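Local coordinates for protein acyl-CoA thioesterase II TesB2 (Mycobacterium marinum, PDB 3U0A) that probably hydrolyses fatty acyl-CoA thioesters to free fatty acids and coenzyme A, as a member of the C/M/P thioester hydrolase family, at residues D160-L165 / Q171-F176; P127-L132 / D234-Y239; V80-D85 / V90-N95. All blocks are in the same frame, centred on the assembly; numbering follows the deposited sequence. Where two conformers were deposited one is given.

Interaction 1. Residues D160-L165 / Q171-F176; sequences DLLAPL and QQQVWF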
loop_
_atom_site.group_PDB
_atom_site.type_symbol
_atom_site.label_atom_id
_atom_site.label_comp_id
_atom_site.label_asym_id
_atom_site.label_seq_id
_atom_site.Cartn_x
_atom_site.Cartn_y
_atom_site.Cartn_z
ATOM N N ASP A 160 20.116 20.705 -2.977
ATOM C CA ASP A 160 19.868 22.174 -2.987
ATOM C C ASP A 160 18.747 22.695 -3.886
ATOM O O ASP A 160 18.328 23.836 -3.729
ATOM C CB ASP A 160 21.146 22.931 -3.393
ATOM C CG ASP A 160 22.065 23.167 -2.228
ATOM O OD1 ASP A 160 21.599 23.036 -1.072
ATOM O OD2 ASP A 160 23.251 23.490 -2.448
ATOM N N LEU A 161 18.311 21.901 -4.854
ATOM C CA LEU A 161 17.213 22.313 -5.728
ATOM C C LEU A 161 15.861 21.680 -5.319
ATOM O O LEU A 161 14.804 22.022 -5.894
ATOM C CB LEU A 161 17.550 21.996 -7.186
ATOM C CG LEU A 161 18.886 22.615 -7.615
ATOM C CD1 LEU A 161 19.276 22.212 -9.052
ATOM C CD2 LEU A 161 18.844 24.139 -7.396
ATOM N N LEU A 162 15.883 20.770 -4.353
ATOM C CA LEU A 162 14.696 19.991 -4.068
ATOM C C LEU A 162 13.712 20.881 -3.331
ATOM O O LEU A 162 14.100 21.565 -2.394
ATOM C CB LEU A 162 15.066 18.783 -3.214
ATOM C CG LEU A 162 13.956 17.809 -2.829
ATOM C CD1 LEU A 162 14.591 16.444 -2.551
ATOM C CD2 LEU A 162 13.170 18.332 -1.633
ATOM N N ALA A 163 12.450 20.880 -3.740
ATOM C CA ALA A 163 11.431 21.681 -3.061
ATOM C C ALA A 163 10.936 20.923 -1.824
ATOM O O ALA A 163 10.175 19.954 -1.952
ATOM C CB ALA A 163 10.263 21.981 -4.005
ATOM N N PRO A 164 11.399 21.333 -0.620
ATOM C CA PRO A 164 11.039 20.527 0.534
ATOM C C PRO A 164 9.598 20.808 1.002
ATOM O O PRO A 164 9.033 21.858 0.719
ATOM C CB PRO A 164 12.092 20.936 1.604
ATOM C CG PRO A 164 12.970 21.972 0.973
ATOM C CD PRO A 164 12.238 22.485 -0.234
ATOM N N LEU A 165 9.019 19.845 1.706
ATOM C CA LEU A 165 7.762 20.025 2.384
ATOM C C LEU A 165 7.985 20.113 3.892
ATOM O O LEU A 165 8.989 19.616 4.427
ATOM C CB LEU A 165 6.794 18.866 2.087
ATOM C CG LEU A 165 6.348 18.607 0.631
ATOM C CD1 LEU A 165 5.570 17.296 0.669
ATOM C CD2 LEU A 165 5.570 19.763 -0.025
ATOM N N GLN A 171 13.483 13.287 1.727
ATOM C CA GLN A 171 12.840 13.400 0.418
ATOM C C GLN A 171 13.879 13.137 -0.630
ATOM O O GLN A 171 15.070 13.416 -0.446
ATOM C CB GLN A 171 12.258 14.825 0.155
ATOM C CG GLN A 171 10.966 15.136 0.892
ATOM C CD GLN A 171 10.602 16.611 0.834
ATOM O OE1 GLN A 171 10.683 17.322 1.841
ATOM N NE2 GLN A 171 10.193 17.080 -0.341
ATOM N N GLN A 172 13.414 12.634 -1.756
ATOM C CA GLN A 172 14.274 12.515 -2.902
ATOM C C GLN A 172 13.463 12.617 -4.183
ATOM O O GLN A 172 12.364 12.099 -4.256
ATOM C CB GLN A 172 15.040 11.216 -2.831
ATOM C CG GLN A 172 15.690 10.845 -4.135
ATOM C CD GLN A 172 16.755 9.794 -3.969
ATOM O OE1 GLN A 172 17.924 10.146 -3.900
ATOM N NE2 GLN A 172 16.370 8.504 -3.884
ATOM N N GLN A 173 14.012 13.316 -5.174
ATOM C CA GLN A 173 13.385 13.435 -6.483
ATOM C C GLN A 173 14.293 12.930 -7.582
ATOM O O GLN A 173 15.454 13.344 -7.669
ATOM C CB GLN A 173 12.942 14.875 -6.730
ATOM C CG GLN A 173 11.623 15.160 -6.035
ATOM C CD GLN A 173 11.335 16.630 -5.864
ATOM O OE1 GLN A 173 12.179 17.480 -6.174
ATOM N NE2 GLN A 173 10.136 16.947 -5.383
ATOM N N VAL A 174 13.751 12.027 -8.406
ATOM C CA VAL A 174 14.468 11.447 -9.540
ATOM C C VAL A 174 13.656 11.507 -10.829
ATOM O O VAL A 174 12.486 11.128 -10.850
ATOM C CB VAL A 174 14.831 9.972 -9.281
ATOM C CG1 VAL A 174 15.835 9.509 -10.320
ATOM C CG2 VAL A 174 15.410 9.800 -7.888
ATOM N N TRP A 175 14.281 11.961 -11.908
ATOM C CA TRP A 175 13.674 11.863 -13.233
ATOM C C TRP A 175 14.193 10.655 -13.935
ATOM O O TRP A 175 15.374 10.383 -13.926
ATOM C CB TRP A 175 14.040 13.048 -14.084
ATOM C CG TRP A 175 13.384 14.339 -13.747
ATOM C CD1 TRP A 175 13.883 15.351 -12.962
ATOM C CD2 TRP A 175 12.100 14.828 -14.236
ATOM N NE1 TRP A 175 13.009 16.394 -12.910
ATOM C CE2 TRP A 175 11.920 16.143 -13.656
ATOM C CE3 TRP A 175 11.130 14.325 -15.074
ATOM C CZ2 TRP A 175 10.804 16.909 -13.909
ATOM C CZ3 TRP A 175 9.989 15.082 -15.306
ATOM C CH2 TRP A 175 9.831 16.352 -14.738
ATOM N N PHE A 176 13.312 9.933 -14.593
ATOM C CA PHE A 176 13.728 8.748 -15.323
ATOM C C PHE A 176 12.976 8.611 -16.620
ATOM O O PHE A 176 11.854 9.092 -16.761
ATOM C CB PHE A 176 13.636 7.448 -14.471
ATOM C CG PHE A 176 12.228 7.064 -14.021
ATOM C CD1 PHE A 176 11.518 6.021 -14.639
ATOM C CD2 PHE A 176 11.613 7.700 -12.925
ATOM C CE1 PHE A 176 10.240 5.646 -14.191
ATOM C CE2 PHE A 176 10.317 7.335 -12.499
ATOM C CZ PHE A 176 9.644 6.301 -13.129
#
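Gln-171 reaches across from strand 171-178 and meets the backbone of the loop 160-165 with both ends of its carboxamide. Its OE1 accepts the amide of Leu-165, with Leu-165 N and Gln-171 OE1 3.0 Å apart and an almost straight N-H...O angle of 171°. Its NE2 donates to the carbonyl of Ala-163, a longer and more bent bond of 3.3 Å from Gln-171 NE2 to Ala-163 O, in which the donor is tilted out of the carbonyl plane. The two bonds straddle Pro-164, which has no N-H to offer, while the CA of Pro-164 packs 3.5 Å from Gln-171 OE1. The stem of Gln-171 sets CG beside the backbone N (chi1 -76°) and then runs extended, so that the amide is delivered well clear of the strand.

Beside this amide, Leu-162 fills the angle between loop and strand. Its CD2 lies 3.5 Å from Gln-171 NE2, and its CD1 rests against the backbone carbonyl of Gln-171, 3.7 Å from the O atom. Farther along the strand, Gln-173 OE1 comes within 3.8 Å of Leu-162 CG, a packing contact; the amide of Gln-173 finds its polar partner in Asp-240 on the adjoining strand.

Farther out, the backbone of strand 171-178 is paired with strand 237-247, and Leu-165 packs on Lys-168 of the second subunit. The contact thus ties the connection between strands 152-156 and 171-178 to the strand that follows it, within the C-terminal hotdog-family region. One primary amide serves as both acceptor and donor for two loop peptide groups, which limits its rotation: turned over, it would place like against like at both Leu-165 N and Ala-163 O.

Interaction 2. Residues P127-L132 / D234-Y239; sequences PPPDDL and DEWLLY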
loop_
_atom_site.group_PDB
_atom_site.type_symbol
_atom_site.label_atom_id
_atom_site.label_comp_id
_atom_site.label_asym_id
_atom_site.label_seq_id
_atom_site.Cartn_x
_atom_site.Cartn_y
_atom_site.Cartn_z
ATOM N N PRO A 127 13.174 20.949 -10.960
ATOM C CA PRO A 127 13.813 21.578 -12.086
ATOM C C PRO A 127 13.664 20.643 -13.270
ATOM O O PRO A 127 13.477 19.442 -13.061
ATOM C CB PRO A 127 15.268 21.716 -11.642
ATOM C CG PRO A 127 15.447 20.696 -10.590
ATOM C CD PRO A 127 14.128 20.527 -9.923
ATOM N N PRO A 128 13.713 21.178 -14.505
ATOM C CA PRO A 128 13.598 20.263 -15.618
ATOM C C PRO A 128 14.758 19.260 -15.649
ATOM O O PRO A 128 15.816 19.523 -15.079
ATOM C CB PRO A 128 13.628 21.185 -16.841
ATOM C CG PRO A 128 13.080 22.467 -16.353
ATOM C CD PRO A 128 13.486 22.574 -14.910
ATOM N N PRO A 129 14.556 18.104 -16.292
ATOM C CA PRO A 129 15.655 17.125 -16.349
ATOM C C PRO A 129 16.840 17.586 -17.192
ATOM O O PRO A 129 17.974 17.220 -16.924
ATOM C CB PRO A 129 14.997 15.907 -17.009
ATOM C CG PRO A 129 13.841 16.466 -17.788
ATOM C CD PRO A 129 13.352 17.655 -17.015
ATOM N N ASP A 130 16.548 18.412 -18.190
ATOM C CA ASP A 130 17.560 18.695 -19.206
ATOM C C ASP A 130 18.776 19.435 -18.662
ATOM O O ASP A 130 19.900 19.242 -19.190
ATOM C CB ASP A 130 16.976 19.385 -20.447
ATOM C CG ASP A 130 16.784 18.415 -21.604
ATOM O OD1 ASP A 130 16.888 17.186 -21.366
ATOM O OD2 ASP A 130 16.537 18.888 -22.738
ATOM N N ASP A 131 18.593 20.211 -17.596
ATOM C CA ASP A 131 19.707 20.904 -16.962
ATOM C C ASP A 131 20.173 20.168 -15.677
ATOM O O ASP A 131 20.755 20.776 -14.789
ATOM C CB ASP A 131 19.354 22.410 -16.722
ATOM C CG ASP A 131 18.028 22.628 -15.908
ATOM O OD1 ASP A 131 17.622 21.719 -15.139
ATOM O OD2 ASP A 131 17.419 23.737 -16.023
ATOM N N LEU A 132 19.930 18.860 -15.601
ATOM C CA LEU A 132 20.438 18.050 -14.504
ATOM C C LEU A 132 21.371 17.016 -15.106
ATOM O O LEU A 132 21.098 16.548 -16.213
ATOM C CB LEU A 132 19.292 17.350 -13.770
ATOM C CG LEU A 132 18.390 18.193 -12.869
ATOM C CD1 LEU A 132 17.336 17.280 -12.257
ATOM C CD2 LEU A 132 19.157 18.942 -11.789
ATOM N N ASP A 234 8.944 5.718 -22.014
ATOM C CA ASP A 234 9.992 6.284 -22.860
ATOM C C ASP A 234 9.925 7.838 -22.963
ATOM O O ASP A 234 10.621 8.450 -23.794
ATOM C CB ASP A 234 9.984 5.654 -24.266
ATOM C CG ASP A 234 8.593 5.610 -24.895
ATOM O OD1 ASP A 234 7.633 6.136 -24.287
ATOM O OD2 ASP A 234 8.463 5.008 -25.980
ATOM N N GLU A 235 9.105 8.450 -22.107
ATOM C CA GLU A 235 9.059 9.908 -21.936
ATOM C C GLU A 235 9.375 10.223 -20.487
ATOM O O GLU A 235 9.268 9.348 -19.635
ATOM C CB GLU A 235 7.675 10.454 -22.324
ATOM C CG GLU A 235 7.476 10.577 -23.840
ATOM C CD GLU A 235 6.113 11.156 -24.258
ATOM O OE1 GLU A 235 5.251 11.497 -23.371
ATOM O OE2 GLU A 235 5.931 11.306 -25.505
ATOM N N TRP A 236 9.767 11.455 -20.196
ATOM C CA TRP A 236 10.156 11.788 -18.837
ATOM C C TRP A 236 9.045 11.567 -17.818
ATOM O O TRP A 236 7.899 12.033 -18.001
ATOM C CB TRP A 236 10.670 13.222 -18.744
ATOM C CG TRP A 236 12.054 13.413 -19.341
ATOM C CD1 TRP A 236 12.393 14.139 -20.466
ATOM C CD2 TRP A 236 13.332 12.889 -18.828
ATOM N NE1 TRP A 236 13.734 14.087 -20.683
ATOM C CE2 TRP A 236 14.357 13.355 -19.749
ATOM C CE3 TRP A 236 13.706 12.098 -17.740
ATOM C CZ2 TRP A 236 15.699 13.030 -19.591
ATOM C CZ3 TRP A 236 15.054 11.776 -17.588
ATOM C CH2 TRP A 236 16.034 12.239 -18.507
ATOM N N LEU A 237 9.398 10.823 -16.765
ATOM C CA LEU A 237 8.602 10.675 -15.545
ATOM C C LEU A 237 9.386 11.264 -14.360
ATOM O O LEU A 237 10.585 11.004 -14.210
ATOM C CB LEU A 237 8.317 9.201 -15.274
ATOM C CG LEU A 237 7.610 8.434 -16.370
ATOM C CD1 LEU A 237 7.705 6.948 -16.113
ATOM C CD2 LEU A 237 6.157 8.908 -16.537
ATOM N N LEU A 238 8.717 12.062 -13.534
ATOM C CA LEU A 238 9.297 12.518 -12.284
ATOM C C LEU A 238 8.795 11.694 -11.112
ATOM O O LEU A 238 7.586 11.572 -10.876
ATOM C CB LEU A 238 8.971 13.963 -12.016
ATOM C CG LEU A 238 9.285 14.537 -10.618
ATOM C CD1 LEU A 238 10.781 14.745 -10.430
ATOM C CD2 LEU A 238 8.552 15.846 -10.459
ATOM N N TYR A 239 9.750 11.126 -10.392
ATOM C CA TYR A 239 9.453 10.380 -9.229
ATOM C C TYR A 239 9.671 11.243 -8.015
ATOM O O TYR A 239 10.796 11.515 -7.631
ATOM C CB TYR A 239 10.357 9.188 -9.105
ATOM C CG TYR A 239 9.697 8.043 -8.405
ATOM C CD1 TYR A 239 8.495 8.191 -7.687
ATOM C CD2 TYR A 239 10.276 6.793 -8.443
ATOM C CE1 TYR A 239 7.895 7.089 -7.058
ATOM C CE2 TYR A 239 9.689 5.693 -7.816
ATOM C CZ TYR A 239 8.507 5.818 -7.147
ATOM O OH TYR A 239 7.993 4.654 -6.596
#
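The backbones of Pro-129 and Trp-236 stay well apart, their CA atoms 8.1 Å from each other, and the space between them is bridged by a proline ring lying on an indole. This proline-aromatic CH-pi contact fixes the loop between strands 119-120 and 152-156 against the start of strand 237-247, part of the second hotdog-family region. Pro-129 presents its CB and CG to the indole as a pair. CG stands over the five-membered ring, 3.6 Å from the ring centroid and only 4° off the ring normal. CB leans toward the shared bond of the bicycle, 3.8 Å from Trp-236 CE2, and also touches the six-membered ring, with 3.9 Å to Trp-236 CZ2. CB and CG together therefore cover parts of both rings on one face.

Trp-236 turns its ring toward the proline from the residue just ahead of the strand, with CG beside the backbone N (chi1 -74°) and chi2 at 113°, and both side chains are buried. On the other side of the contact, the Pro-129 carbonyl accepts the amide of Leu-132, with Leu-132 N and Pro-129 O 2.9 Å apart. The bond closes a type I beta turn with Asp-130 and Asp-131 at its corners, and this turn settles how the chain leaves the proline. The same carbonyl also receives a hydrogen bond from Arg-155 of strand 152-156.

The indole is packed by more than proline. Trp-175 and Arg-177 of strand 171-178 touch it, as do Asp-153 and Arg-155, which makes Arg-155 common to both halves of the contact. Pro-129 in turn packs on Gln-260. At the centre of it all, Pro-129 CG is almost equidistant from the atoms of the five-membered ring, 3.7 Å from Trp-236 NE1 and 3.9 Å from Trp-236 CG.

Interaction 3. Residues V80-D85 / V90-N95; sequences VERTRD and VTRRVN. With SO4 (sulfate ion), chain D.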
loop_
_atom_site.group_PDB
_atom_site.type_symbol
_atom_site.label_atom_id
_atom_site.label_comp_id
_atom_site.label_asym_id
_atom_site.label_seq_id
_atom_site.Cartn_x
_atom_site.Cartn_y
_atom_site.Cartn_z
ATOM N N VAL A 80 -1.391 -18.606 -10.676
ATOM C CA VAL A 80 -2.449 -17.589 -10.646
ATOM C C VAL A 80 -3.732 -18.166 -10.054
ATOM O O VAL A 80 -4.091 -19.277 -10.381
ATOM C CB VAL A 80 -2.771 -17.022 -12.067
ATOM C CG1 VAL A 80 -3.768 -15.870 -12.003
ATOM C CG2 VAL A 80 -1.508 -16.571 -12.761
ATOM N N GLU A 81 -4.402 -17.385 -9.197
ATOM C CA GLU A 81 -5.689 -17.742 -8.588
ATOM C C GLU A 81 -6.729 -16.736 -9.040
ATOM O O GLU A 81 -6.502 -15.536 -8.851
ATOM C CB GLU A 81 -5.572 -17.622 -7.083
ATOM C CG GLU A 81 -6.878 -17.868 -6.343
ATOM C CD GLU A 81 -6.765 -17.478 -4.876
ATOM O OE1 GLU A 81 -6.098 -18.223 -4.108
ATOM O OE2 GLU A 81 -7.293 -16.383 -4.510
ATOM N N ARG A 82 -7.843 -17.182 -9.639
ATOM C CA ARG A 82 -8.832 -16.217 -10.180
ATOM C C ARG A 82 -9.763 -15.835 -9.062
ATOM O O ARG A 82 -10.782 -16.420 -8.891
ATOM C CB ARG A 82 -9.599 -16.757 -11.378
ATOM C CG ARG A 82 -8.689 -17.285 -12.451
ATOM C CD ARG A 82 -9.318 -17.397 -13.840
ATOM N NE ARG A 82 -8.258 -17.714 -14.797
ATOM C CZ ARG A 82 -8.356 -17.693 -16.119
ATOM N NH1 ARG A 82 -9.492 -17.364 -16.712
ATOM N NH2 ARG A 82 -7.289 -17.999 -16.848
ATOM N N THR A 83 -9.380 -14.846 -8.281
ATOM C CA THR A 83 -9.931 -14.730 -6.975
ATOM C C THR A 83 -11.390 -14.281 -7.076
ATOM O O THR A 83 -12.266 -14.798 -6.378
ATOM C CB THR A 83 -9.088 -13.770 -6.126
ATOM O OG1 THR A 83 -7.738 -14.235 -6.103
ATOM C CG2 THR A 83 -9.619 -13.721 -4.716
ATOM N N ARG A 84 -11.635 -13.343 -7.985
ATOM C CA ARG A 84 -12.960 -12.813 -8.237
ATOM C C ARG A 84 -13.045 -12.307 -9.688
ATOM O O ARG A 84 -12.096 -11.681 -10.217
ATOM C CB ARG A 84 -13.248 -11.699 -7.235
ATOM C CG ARG A 84 -14.661 -11.078 -7.242
ATOM C CD ARG A 84 -14.734 -9.804 -8.094
ATOM N NE ARG A 84 -13.574 -8.897 -7.915
ATOM C CZ ARG A 84 -13.541 -7.857 -7.071
ATOM N NH1 ARG A 84 -14.616 -7.560 -6.331
ATOM N NH2 ARG A 84 -12.438 -7.095 -6.966
ATOM N N ASP A 85 -14.162 -12.629 -10.319
ATOM C CA ASP A 85 -14.492 -12.155 -11.649
ATOM C C ASP A 85 -15.935 -11.549 -11.677
ATOM O O ASP A 85 -16.905 -12.253 -11.864
ATOM C CB ASP A 85 -14.365 -13.309 -12.664
ATOM C CG ASP A 85 -12.927 -13.640 -12.991
ATOM O OD1 ASP A 85 -12.447 -13.215 -14.050
ATOM O OD2 ASP A 85 -12.251 -14.299 -12.174
ATOM N N VAL A 90 -12.089 -7.363 -11.595
ATOM C CA VAL A 90 -11.560 -8.701 -11.530
ATOM C C VAL A 90 -10.368 -8.647 -10.578
ATOM O O VAL A 90 -9.620 -7.662 -10.541
ATOM C CB VAL A 90 -11.176 -9.198 -12.940
ATOM C CG1 VAL A 90 -10.286 -10.417 -12.879
ATOM C CG2 VAL A 90 -12.427 -9.494 -13.777
ATOM N N THR A 91 -10.210 -9.679 -9.756
ATOM C CA THR A 91 -9.080 -9.725 -8.824
ATOM C C THR A 91 -8.306 -11.004 -9.020
ATOM O O THR A 91 -8.912 -12.044 -9.186
ATOM C CB THR A 91 -9.547 -9.666 -7.345
ATOM O OG1 THR A 91 -10.443 -8.553 -7.156
ATOM C CG2 THR A 91 -8.352 -9.526 -6.407
ATOM N N ARG A 92 -6.977 -10.917 -8.959
ATOM C CA ARG A 92 -6.089 -12.076 -9.030
ATOM C C ARG A 92 -5.131 -12.169 -7.853
ATOM O O ARG A 92 -4.729 -11.134 -7.323
ATOM C CB ARG A 92 -5.283 -12.006 -10.316
ATOM C CG ARG A 92 -6.122 -12.103 -11.591
ATOM C CD ARG A 92 -6.813 -13.452 -11.706
ATOM N NE ARG A 92 -7.555 -13.638 -12.951
ATOM C CZ ARG A 92 -8.878 -13.597 -13.079
ATOM N NH1 ARG A 92 -9.687 -13.349 -12.034
ATOM N NH2 ARG A 92 -9.407 -13.792 -14.269
ATOM N N ARG A 93 -4.786 -13.396 -7.431
ATOM C CA ARG A 93 -3.606 -13.610 -6.550
ATOM C C ARG A 93 -2.603 -14.440 -7.308
ATOM O O ARG A 93 -3.009 -15.282 -8.115
ATOM C CB ARG A 93 -3.946 -14.248 -5.196
ATOM C CG ARG A 93 -4.707 -13.290 -4.312
ATOM C CD ARG A 93 -4.847 -13.742 -2.871
ATOM N NE ARG A 93 -5.402 -15.095 -2.682
ATOM C CZ ARG A 93 -5.510 -15.744 -1.494
ATOM N NH1 ARG A 93 -5.105 -15.196 -0.321
ATOM N NH2 ARG A 93 -6.000 -16.975 -1.479
ATOM N N VAL A 94 -1.316 -14.175 -7.090
ATOM C CA VAL A 94 -0.241 -14.909 -7.740
ATOM C C VAL A 94 0.838 -15.277 -6.724
ATOM O O VAL A 94 1.230 -14.429 -5.889
ATOM C CB VAL A 94 0.460 -14.096 -8.865
ATOM C CG1 VAL A 94 1.587 -14.919 -9.494
ATOM C CG2 VAL A 94 -0.515 -13.654 -9.938
ATOM N N ASN A 95 1.312 -16.536 -6.814
ATOM C CA ASN A 95 2.482 -17.004 -6.083
ATOM C C ASN A 95 3.617 -17.361 -7.050
ATOM O O ASN A 95 3.457 -18.205 -7.892
ATOM C CB ASN A 95 2.157 -18.243 -5.245
ATOM C CG ASN A 95 1.433 -17.928 -3.944
ATOM O OD1 ASN A 95 1.327 -16.764 -3.498
ATOM N ND2 ASN A 95 0.939 -18.987 -3.309
HETATM S S SO4 D . -6.519 -19.338 -20.555
HETATM O O1 SO4 D . -7.707 -19.633 -19.668
HETATM O O2 SO4 D . -6.201 -17.887 -20.513
HETATM O O3 SO4 D . -5.314 -20.080 -20.070
HETATM O O4 SO4 D . -6.796 -19.848 -21.969
#
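Arg-92 meets Asp-85 end-on, NH1 and NH2 each taking one carboxylate oxygen: Arg-92 NH1 lies 2.7 Å from Asp-85 OD2, and Arg-92 NH2 lies 3.1 Å from Asp-85 OD1, which it meets on that oxygen's syn lone pair. The two planes are turned 41° apart. CB of Arg-82 sits over one face of the Arg-92 guanidinium and Val-90 CG1 over the opposite one, each offset toward the rim, so that aliphatic carbon flanks the cation on opposite faces. Its NH2 also donates to Thr-52 O, while Arg-82, extended past it, bonds Asn-19 and a sulfate ion.

Arg-93 grips Glu-81 differently, side-on. The two side chains run alongside each other; Arg-93 NH2 to Glu-81 OE1 and Arg-93 NE to Glu-81 OE2 are each 2.9 Å. The NE approaches from above the carboxylate plane, and Thr-83 OG1 donates to the same OE2.

Between these salt bridges the antiparallel hairpin carries a classic beta bulge. Thr-83 N and Arg-84 N both donate to Thr-91 O, at 3.0 Å and 3.2 Å, and Arg-92 NH1 adds a third bond to that oxygen.

The bulge lies near the turn of hairpin 76-85/89-98, in the N-terminal hotdog-family region. Val-80, Arg-92 and Val-94 face helix 34-51; Thr-83, Thr-91 and Arg-93 touch the second subunit. Strand 101-111 pairs with the other edge of strand 89-98.

In the fold
Interaction 3 comes first along the chain, in the N-terminal hotdog-family region. Interaction 1 follows, nested inside the long loop that interaction 2 closes. Interactions 1 and 2 have centres 11 Å apart and share neighbouring strands 171-178 and 237-247: Val-174 O and Phe-176 N probably hydrogen-bond to Tyr-239 N and Leu-237 O, and Trp-175 packs on Leu-238. Interaction 3 lies on the opposite side of the chain's centre, its centre about 36 to 37 Å away and its nearest atoms at least about 20 Å off. The contacts thus lie toward the two ends of a double-hotdog chain: a hairpin at one, and loops laid against strands at the other.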